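PDB 5EGN: esterase from Uncultured bacterium, which hydrolyses N-acyl-homoserine lactones, the signals of bacterial quorum sensing, and probably simple carboxylic esters, using an alpha/beta hydrolase fold. Local coordinates for residues Gly32-Phe37 with Phe243-Arg248; Met69-Asp74 with Gly96-Gln101; Val90-Gly95 with Leu114-Gly119. The protein carries 2 engineered substitutions. One frame throughout, in Å; residues are numbered along the deposited sequence.

Interaction 1: Gly32-Phe37 with Phe243-Arg248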
loop_
_atom_site.group_PDB
_atom_site.type_symbol
_atom_site.label_atom_id
_atom_site.label_comp_id
_atom_site.label_asym_id
_atom_site.label_seq_id
_atom_site.Cartn_x
_atom_site.Cartn_y
_atom_site.Cartn_z
ATOM N N GLY A 32 2.838 3.167 -6.329
ATOM C CA GLY A 32 1.558 2.492 -6.454
ATOM C C GLY A 32 0.864 2.165 -5.144
ATOM O O GLY A 32 -0.364 2.029 -5.099
ATOM N N GLY A 33 1.649 2.051 -4.077
ATOM C CA GLY A 33 1.120 1.737 -2.762
ATOM C C GLY A 33 -0.028 2.648 -2.366
ATOM O O GLY A 33 -0.994 2.207 -1.752
ATOM N N ILE A 34 0.070 3.919 -2.749
ATOM C CA ILE A 34 -0.954 4.926 -2.449
ATOM C C ILE A 34 -2.380 4.498 -2.830
ATOM O O ILE A 34 -3.351 5.061 -2.325
ATOM C CB ILE A 34 -0.632 6.272 -3.159
ATOM C CG1 ILE A 34 -1.342 7.445 -2.475
ATOM C CG2 ILE A 34 -0.988 6.206 -4.640
ATOM C CD1 ILE A 34 -0.957 8.800 -3.027
ATOM N N TRP A 35 -2.506 3.500 -3.702
ATOM C CA TRP A 35 -3.822 3.048 -4.144
ATOM C C TRP A 35 -4.348 1.852 -3.349
ATOM O O TRP A 35 -5.269 1.166 -3.807
ATOM C CB TRP A 35 -3.780 2.694 -5.631
ATOM C CG TRP A 35 -3.403 3.841 -6.510
ATOM C CD1 TRP A 35 -2.259 3.971 -7.240
ATOM C CD2 TRP A 35 -4.170 5.028 -6.748
ATOM N NE1 TRP A 35 -2.270 5.161 -7.926
ATOM C CE2 TRP A 35 -3.432 5.830 -7.640
ATOM C CE3 TRP A 35 -5.412 5.490 -6.297
ATOM C CZ2 TRP A 35 -3.890 7.067 -8.090
ATOM C CZ3 TRP A 35 -5.867 6.721 -6.746
ATOM C CH2 TRP A 35 -5.107 7.494 -7.633
ATOM N N TYR A 36 -3.776 1.619 -2.166
ATOM C CA TYR A 36 -4.079 0.430 -1.367
ATOM C C TYR A 36 -5.572 0.262 -1.105
ATOM O O TYR A 36 -6.102 -0.843 -1.188
ATOM C CB TYR A 36 -3.320 0.461 -0.027
ATOM C CG TYR A 36 -3.615 -0.741 0.852
ATOM C CD1 TYR A 36 -3.145 -2.003 0.511
ATOM C CD2 TYR A 36 -4.387 -0.618 2.001
ATOM C CE1 TYR A 36 -3.426 -3.107 1.292
ATOM C CE2 TYR A 36 -4.674 -1.723 2.791
ATOM C CZ TYR A 36 -4.189 -2.961 2.429
ATOM O OH TYR A 36 -4.467 -4.060 3.204
ATOM N N PHE A 37 -6.254 1.359 -0.802
ATOM C CA PHE A 37 -7.669 1.271 -0.469
ATOM C C PHE A 37 -8.568 1.208 -1.701
ATOM O O PHE A 37 -9.762 0.935 -1.582
ATOM C CB PHE A 37 -8.090 2.449 0.407
ATOM C CG PHE A 37 -7.437 2.468 1.757
ATOM C CD1 PHE A 37 -7.789 1.547 2.730
ATOM C CD2 PHE A 37 -6.472 3.414 2.054
ATOM C CE1 PHE A 37 -7.184 1.570 3.976
ATOM C CE2 PHE A 37 -5.867 3.442 3.295
ATOM C CZ PHE A 37 -6.223 2.520 4.257
ATOM N N PHE A 243 -4.892 14.455 -1.824
ATOM C CA PHE A 243 -5.010 13.003 -1.809
ATOM C C PHE A 243 -6.379 12.516 -1.346
ATOM O O PHE A 243 -6.510 11.949 -0.264
ATOM C CB PHE A 243 -3.916 12.406 -0.923
ATOM C CG PHE A 243 -2.559 13.005 -1.157
ATOM C CD1 PHE A 243 -1.774 12.585 -2.218
ATOM C CD2 PHE A 243 -2.069 13.992 -0.317
ATOM C CE1 PHE A 243 -0.525 13.136 -2.435
ATOM C CE2 PHE A 243 -0.822 14.546 -0.528
ATOM C CZ PHE A 243 -0.050 14.120 -1.589
ATOM N N TYR A 244 -7.390 12.730 -2.183
ATOM C CA TYR A 244 -8.753 12.294 -1.896
ATOM C C TYR A 244 -8.828 10.789 -1.634
ATOM O O TYR A 244 -9.612 10.335 -0.800
ATOM C CB TYR A 244 -9.678 12.672 -3.057
ATOM C CG TYR A 244 -11.159 12.555 -2.763
ATOM C CD1 TYR A 244 -11.634 12.531 -1.458
ATOM C CD2 TYR A 244 -12.083 12.465 -3.796
ATOM C CE1 TYR A 244 -12.986 12.422 -1.191
ATOM C CE2 TYR A 244 -13.435 12.357 -3.539
ATOM C CZ TYR A 244 -13.882 12.336 -2.237
ATOM O OH TYR A 244 -15.230 12.229 -1.980
ATOM N N GLN A 245 -8.004 10.019 -2.339
ATOM C CA GLN A 245 -8.048 8.564 -2.224
ATOM C C GLN A 245 -7.512 8.085 -0.877
ATOM O O GLN A 245 -7.744 6.943 -0.481
ATOM C CB GLN A 245 -7.264 7.905 -3.365
ATOM C CG GLN A 245 -5.754 7.914 -3.197
ATOM C CD GLN A 245 -5.107 9.169 -3.746
ATOM O OE1 GLN A 245 -5.475 10.282 -3.379
ATOM N NE2 GLN A 245 -4.140 8.993 -4.639
ATOM N N LEU A 246 -6.803 8.961 -0.172
ATOM C CA LEU A 246 -6.280 8.630 1.151
ATOM C C LEU A 246 -7.009 9.382 2.262
ATOM O O LEU A 246 -7.203 8.850 3.356
ATOM C CB LEU A 246 -4.782 8.927 1.228
ATOM C CG LEU A 246 -3.838 7.870 0.657
ATOM C CD1 LEU A 246 -2.392 8.260 0.915
ATOM C CD2 LEU A 246 -4.144 6.506 1.254
ATOM N N GLU A 247 -7.406 10.618 1.982
ATOM C CA GLU A 247 -8.061 11.458 2.980
ATOM C C GLU A 247 -9.477 10.970 3.285
ATOM O O GLU A 247 -9.877 10.891 4.447
ATOM C CB GLU A 247 -8.081 12.916 2.516
ATOM C CG GLU A 247 -6.690 13.540 2.426
ATOM C CD GLU A 247 -6.726 15.006 2.042
ATOM O OE1 GLU A 247 -6.139 15.360 0.997
ATOM O OE2 GLU A 247 -7.329 15.805 2.789
ATOM N N ARG A 248 -10.234 10.655 2.240
ATOM C CA ARG A 248 -11.562 10.065 2.401
ATOM C C ARG A 248 -11.751 8.924 1.405
ATOM O O ARG A 248 -12.516 9.053 0.450
ATOM C CB ARG A 248 -12.659 11.119 2.214
ATOM C CG ARG A 248 -12.507 12.350 3.096
ATOM C CD ARG A 248 -13.739 13.240 3.043
ATOM N NE ARG A 248 -14.890 12.613 3.687
ATOM C CZ ARG A 248 -15.119 12.642 4.996
ATOM N NH1 ARG A 248 -14.275 13.267 5.806
ATOM N NH2 ARG A 248 -16.192 12.045 5.496
#

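Interaction 2: Met69-Asp74 with Gly96-Gln101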
loop_
_atom_site.group_PDB
_atom_site.type_symbol
_atom_site.label_atom_id
_atom_site.label_comp_id
_atom_site.label_asym_id
_atom_site.label_seq_id
_atom_site.Cartn_x
_atom_site.Cartn_y
_atom_site.Cartn_z
ATOM N N MET A 69 5.088 12.235 -22.001
ATOM C CA MET A 69 4.900 11.350 -23.143
ATOM C C MET A 69 5.583 10.003 -22.913
ATOM O O MET A 69 5.028 8.949 -23.226
ATOM C CB MET A 69 5.436 11.998 -24.422
ATOM C CG MET A 69 4.862 13.373 -24.726
ATOM S SD MET A 69 5.760 14.706 -23.906
ATOM C CE MET A 69 4.823 16.131 -24.449
ATOM N N GLU A 70 6.791 10.046 -22.359
ATOM C CA GLU A 70 7.544 8.829 -22.066
ATOM C C GLU A 70 6.865 7.999 -20.972
ATOM O O GLU A 70 6.819 6.766 -21.054
ATOM C CB GLU A 70 8.981 9.183 -21.672
ATOM C CG GLU A 70 9.861 9.537 -22.871
ATOM C CD GLU A 70 11.147 10.235 -22.477
ATOM O OE1 GLU A 70 11.069 11.285 -21.802
ATOM O OE2 GLU A 70 12.233 9.743 -22.851
ATOM N N HIS A 71 6.343 8.680 -19.955
ATOM C CA HIS A 71 5.533 8.036 -18.923
ATOM C C HIS A 71 4.336 7.324 -19.549
ATOM O O HIS A 71 4.036 6.161 -19.232
ATOM C CB HIS A 71 5.045 9.062 -17.897
ATOM C CG HIS A 71 6.065 9.427 -16.864
ATOM N ND1 HIS A 71 6.585 8.511 -15.975
ATOM C CD2 HIS A 71 6.643 10.614 -16.560
ATOM C CE1 HIS A 71 7.446 9.115 -15.176
ATOM N NE2 HIS A 71 7.500 10.392 -15.512
ATOM N N ALA A 72 3.657 8.041 -20.439
ATOM C CA ALA A 72 2.507 7.504 -21.153
ATOM C C ALA A 72 2.891 6.259 -21.943
ATOM O O ALA A 72 2.128 5.295 -22.001
ATOM C CB ALA A 72 1.914 8.558 -22.072
ATOM N N ASP A 73 4.078 6.277 -22.542
ATOM C CA ASP A 73 4.557 5.122 -23.294
ATOM C C ASP A 73 4.833 3.946 -22.357
ATOM O O ASP A 73 4.602 2.795 -22.724
ATOM C CB ASP A 73 5.809 5.473 -24.100
ATOM C CG ASP A 73 6.167 4.401 -25.121
ATOM O OD1 ASP A 73 5.344 3.488 -25.347
ATOM O OD2 ASP A 73 7.270 4.476 -25.708
ATOM N N ASP A 74 5.324 4.234 -21.152
ATOM C CA ASP A 74 5.484 3.188 -20.140
ATOM C C ASP A 74 4.133 2.532 -19.837
ATOM O O ASP A 74 4.012 1.295 -19.801
ATOM C CB ASP A 74 6.103 3.756 -18.859
ATOM C CG ASP A 74 7.532 4.233 -19.058
ATOM O OD1 ASP A 74 8.190 3.768 -20.011
ATOM O OD2 ASP A 74 8.002 5.063 -18.251
ATOM N N GLY A 96 -2.500 12.316 -13.584
ATOM C CA GLY A 96 -3.509 12.962 -14.403
ATOM C C GLY A 96 -2.901 13.486 -15.689
ATOM O O GLY A 96 -3.500 13.376 -16.762
ATOM N N MET A 97 -1.703 14.054 -15.575
ATOM C CA MET A 97 -0.945 14.500 -16.738
ATOM C C MET A 97 -0.707 13.344 -17.700
ATOM O O MET A 97 -0.927 13.466 -18.906
ATOM C CB MET A 97 0.397 15.099 -16.317
ATOM C CG MET A 97 0.302 16.253 -15.344
ATOM S SD MET A 97 1.919 16.974 -15.011
ATOM C CE MET A 97 1.486 18.192 -13.777
ATOM N N ILE A 98 -0.255 12.223 -17.147
ATOM C CA ILE A 98 0.031 11.022 -17.923
ATOM C C ILE A 98 -1.219 10.520 -18.637
ATOM O O ILE A 98 -1.169 10.155 -19.813
ATOM C CB ILE A 98 0.603 9.904 -17.026
ATOM C CG1 ILE A 98 1.947 10.334 -16.436
ATOM C CG2 ILE A 98 0.769 8.617 -17.813
ATOM C CD1 ILE A 98 2.465 9.412 -15.356
ATOM N N ALA A 99 -2.342 10.518 -17.925
ATOM C CA ALA A 99 -3.613 10.092 -18.499
ATOM C C ALA A 99 -4.052 11.003 -19.648
ATOM O O ALA A 99 -4.527 10.527 -20.680
ATOM C CB ALA A 99 -4.689 10.046 -17.423
ATOM N N MET A 100 -3.892 12.311 -19.466
ATOM C CA MET A 100 -4.274 13.277 -20.496
ATOM C C MET A 100 -3.408 13.127 -21.749
ATOM O O MET A 100 -3.921 13.096 -22.876
ATOM C CB MET A 100 -4.184 14.705 -19.951
ATOM C CG MET A 100 -5.314 15.067 -18.994
ATOM S SD MET A 100 -5.343 16.800 -18.487
ATOM C CE MET A 100 -4.015 16.833 -17.286
ATOM N N GLN A 101 -2.099 13.027 -21.542
ATOM C CA GLN A 101 -1.163 12.771 -22.628
ATOM C C GLN A 101 -1.532 11.477 -23.347
ATOM O O GLN A 101 -1.403 11.368 -24.568
ATOM C CB GLN A 101 0.268 12.691 -22.096
ATOM C CG GLN A 101 1.328 12.828 -23.166
ATOM C CD GLN A 101 1.287 14.180 -23.841
ATOM O OE1 GLN A 101 1.404 15.215 -23.186
ATOM N NE2 GLN A 101 1.103 14.181 -25.154
#

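Interaction 3: Val90-Gly95 with Leu114-Gly119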
loop_
_atom_site.group_PDB
_atom_site.type_symbol
_atom_site.label_atom_id
_atom_site.label_comp_id
_atom_site.label_asym_id
_atom_site.label_seq_id
_atom_site.Cartn_x
_atom_site.Cartn_y
_atom_site.Cartn_z
ATOM N N VAL A 90 -7.258 6.405 -13.899
ATOM C CA VAL A 90 -7.346 7.212 -12.694
ATOM C C VAL A 90 -5.986 7.830 -12.389
ATOM O O VAL A 90 -5.067 7.145 -11.940
ATOM C CB VAL A 90 -7.821 6.376 -11.494
ATOM C CG1 VAL A 90 -8.027 7.260 -10.280
ATOM C CG2 VAL A 90 -9.105 5.643 -11.844
ATOM N N GLY A 91 -5.861 9.127 -12.642
ATOM C CA GLY A 91 -4.590 9.808 -12.484
ATOM C C GLY A 91 -4.573 10.842 -11.376
ATOM O O GLY A 91 -5.482 11.661 -11.260
ATOM N N ASN A 92 -3.522 10.798 -10.563
ATOM C CA ASN A 92 -3.341 11.736 -9.465
ATOM C C ASN A 92 -2.133 12.635 -9.708
ATOM O O ASN A 92 -1.022 12.144 -9.904
ATOM C CB ASN A 92 -3.185 10.976 -8.148
ATOM C CG ASN A 92 -3.274 11.879 -6.937
ATOM O OD1 ASN A 92 -2.763 11.553 -5.870
ATOM N ND2 ASN A 92 -3.931 13.021 -7.097
ATOM N N SER A 93 -2.361 13.948 -9.695
ATOM C CA SER A 93 -1.326 14.933 -10.018
ATOM C C SER A 93 -0.682 14.641 -11.366
ATOM O O SER A 93 -1.294 14.833 -12.417
ATOM C CB SER A 93 -0.250 14.973 -8.927
ATOM O OG SER A 93 0.859 15.757 -9.327
ATOM N N ILE A 94 0.559 14.167 -11.321
ATOM C CA ILE A 94 1.301 13.846 -12.528
ATOM C C ILE A 94 0.662 12.657 -13.241
ATOM O O ILE A 94 0.799 12.506 -14.452
ATOM C CB ILE A 94 2.785 13.544 -12.219
ATOM C CG1 ILE A 94 3.613 13.538 -13.506
ATOM C CG2 ILE A 94 2.933 12.230 -11.468
ATOM C CD1 ILE A 94 5.081 13.269 -13.282
ATOM N N GLY A 95 -0.053 11.828 -12.488
ATOM C CA GLY A 95 -0.775 10.710 -13.068
ATOM C C GLY A 95 -1.878 11.210 -13.980
ATOM O O GLY A 95 -2.163 10.610 -15.018
ATOM N N LEU A 114 -10.626 9.481 -14.775
ATOM C CA LEU A 114 -10.851 10.185 -13.520
ATOM C C LEU A 114 -9.576 10.947 -13.184
ATOM O O LEU A 114 -8.578 10.358 -12.774
ATOM C CB LEU A 114 -11.235 9.226 -12.386
ATOM C CG LEU A 114 -11.880 9.869 -11.147
ATOM C CD1 LEU A 114 -12.724 8.864 -10.382
ATOM C CD2 LEU A 114 -10.851 10.496 -10.214
ATOM N N ILE A 115 -9.615 12.262 -13.373
ATOM C CA ILE A 115 -8.477 13.119 -13.073
ATOM C C ILE A 115 -8.580 13.659 -11.651
ATOM O O ILE A 115 -9.471 14.452 -11.348
ATOM C CB ILE A 115 -8.386 14.299 -14.057
ATOM C CG1 ILE A 115 -8.539 13.805 -15.493
ATOM C CG2 ILE A 115 -7.058 15.020 -13.904
ATOM C CD1 ILE A 115 -7.347 13.021 -15.978
ATOM N N LEU A 116 -7.675 13.225 -10.779
ATOM C CA LEU A 116 -7.689 13.676 -9.392
ATOM C C LEU A 116 -6.560 14.651 -9.087
ATOM O O LEU A 116 -5.384 14.291 -9.156
ATOM C CB LEU A 116 -7.597 12.489 -8.432
ATOM C CG LEU A 116 -7.610 12.902 -6.958
ATOM C CD1 LEU A 116 -9.009 13.314 -6.534
ATOM C CD2 LEU A 116 -7.073 11.796 -6.063
ATOM N N SER A 117 -6.937 15.881 -8.747
ATOM C CA SER A 117 -5.999 16.908 -8.299
ATOM C C SER A 117 -4.830 17.106 -9.259
ATOM O O SER A 117 -3.676 16.899 -8.891
ATOM C CB SER A 117 -5.468 16.565 -6.905
ATOM O OG SER A 117 -6.530 16.389 -5.983
ATOM N N SER A 118 -5.129 17.513 -10.487
ATOM C CA SER A 118 -4.085 17.722 -11.483
ATOM C C SER A 118 -4.246 19.061 -12.191
ATOM O O SER A 118 -5.096 19.873 -11.826
ATOM C CB SER A 118 -4.087 16.585 -12.505
ATOM O OG SER A 118 -2.919 16.620 -13.304
ATOM N N GLY A 119 -3.420 19.282 -13.209
ATOM C CA GLY A 119 -3.433 20.523 -13.960
ATOM C C GLY A 119 -2.435 20.488 -15.101
ATOM O O GLY A 119 -1.807 19.459 -15.355
#

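Interaction 1: Gly32-Phe37 with Phe243-Arg248
A folded glutamine meets the face of a tryptophan here because of two torsions: Gln245 CG sits between its own backbone N and carbonyl carbon (chi1 78°), and a bend at chi2 (-88°) turns the amide back over Trp35. Gln245 NE2 then stands 3.4 Å above the Trp35 ring plane and lies 3.5 Å from both CZ3 and CH2. The planes of amide and indole are 30° apart, and the amide lies obliquely over the rim of the indole. Gln245 CG extends the same overlap, 3.7 Å from Trp35 CZ3. Rotation of the amide is further fixed from outside, since NE2 bonds to Asn92 OD1. Ile34 shares that indole face through its CG2. Its other branch leaves the ring for the helix: CG1 packs 3.6 Å from Leu246 CD1. The Ile34 side chain crosses that of Gln245 at about a right angle, its CD1 3.6 Å from Gln245 NE2 and also near Phe243 CD1. The second leucine methyl, Leu246 CD2, approaches Phe37 at the ring edge, in its plane, 4.0 Å from Phe37 CD2. With an alanine in place of Trp35 the Gln245 amide loses the surface beneath it and would probably be freer to turn from Asn92, with a gap beside Ile34. Leu246 also packs on Phe37 of the second subunit, so this buried cluster reaches the dimer contact. Its two parts are familiar elements of the alpha/beta hydrolase fold: the loop after strand 21-25, and the short helix following the loop that, in this family, carries the catalytic histidine.

Interaction 2: Met69-Asp74 with Gly96-Gln101
Two flat groups mark the ends of this contact, the imidazole of His71 and the side-chain amide of Gln101. They belong to two neighbouring helices of the alpha/beta hydrolase fold, 68-81 and 94-105, the second of which starts just after the probable nucleophile. The amide has Met69 lying over one face, with Met69 CG 3.8 Å from Gln101 CD and the terminal CE 3.8 Å from Gln101 OE1. Its polar atoms look elsewhere: OE1 accepts a hydrogen bond from Trp193 NE1, while NE2 has a weak bond to Asp105. Met69 thus meets the amide through van der Waals contact over its face, the stronger polar bond going to Trp193. The His71 ring receives Ile98 CD1 obliquely, and His53 meets the same imidazole with the ring planes about 65° apart.

The short segments cross steeply, with a signed angle of -79° and a closest axial approach of 8.5 Å. Such an angle confines the packing to a small patch, and the residue at its middle is an alanine. Ala72 allows the backbones near one another, its CA lying 5.4 Å from Ile98 CA, and Ile98 CG2 rests against Ala72 CA at 3.9 Å.

Ile98 divides its branches between two residues. With CG1 anti to its carbonyl carbon (chi1 -64°), the longer branch is sent toward His71 while CG2 stays with Ala72. The same isoleucine touches Val75 and His53, which makes it a common neighbour of the helix and the adjoining loop. Contact between the two segments is thus mostly hydrocarbon, and the closest approach is Ile98 CD1 to His71 CB, 3.6 Å.

Interaction 3: Val90-Gly95 with Leu114-Gly119
The turn from Asn92 to Gly95, held against Leu116 and Ser118, has the form of a nucleophile elbow: a strand ends, a GxSxG sequence turns sharply, and a helix begins. Ser93 is probably the nucleophile, as in other alpha/beta hydrolases, and its phi of 53° with psi of -108° is the backbone shape expected there. Its side chain touches His242, probably the catalytic histidine. Gly91 has no CB to obstruct so abrupt a turn: Gly95 O lies 3.6 Å from Gly91 CA, where a side chain on Gly91 would run into it.

Strand 87-92 leads into the turn and runs parallel to strand 110-116, the two being the strands of a beta-alpha-beta unit with helix 94-105 between them. Gly91 supplies two rungs of the ladder, Gly91 N to Leu114 O at 3.0 Å and Gly91 O to Leu116 N at 2.7 Å; Ser93 N to Leu116 O at 3.1 Å adds the next. Leu116 O takes a second donor, Asn92 ND2, which comes from above the carbonyl plane, 54° out of it, at 2.8 Å. The bond lies within the plane of the Asn92 amide, which helps to fix that amide's rotation. Leu116 and Asn92 point the same way, side by side, with Leu116 CD2 3.5 Å from Asn92 ND2. Beyond the strands, Ser118 OG donates to Ser93 O at 2.6 Å.

How the interactions relate
The segments come in the order 32-37, 69-74, 90-95, 96-101, 114-119 and 243-248, so interactions 2 and 3 are nested within the long loop closed by interaction 1 and cross each other. Interaction 3 lies at the C-terminal end of two parallel strands in the mixed sheet, near the chain centre. Interactions 1 and 2 lie on opposite sides of that centre, about 20 Å apart, with interaction 3 about 12 and 11 Å from them (all centre to centre). Interactions 2 and 3 share helix 94-105, while interaction 1 meets interaction 3 where helix 244-247 packs on Leu116. The probable nucleophile elbow thus lies between helices close to it in sequence and, on the other side, segments from far apart in the chain.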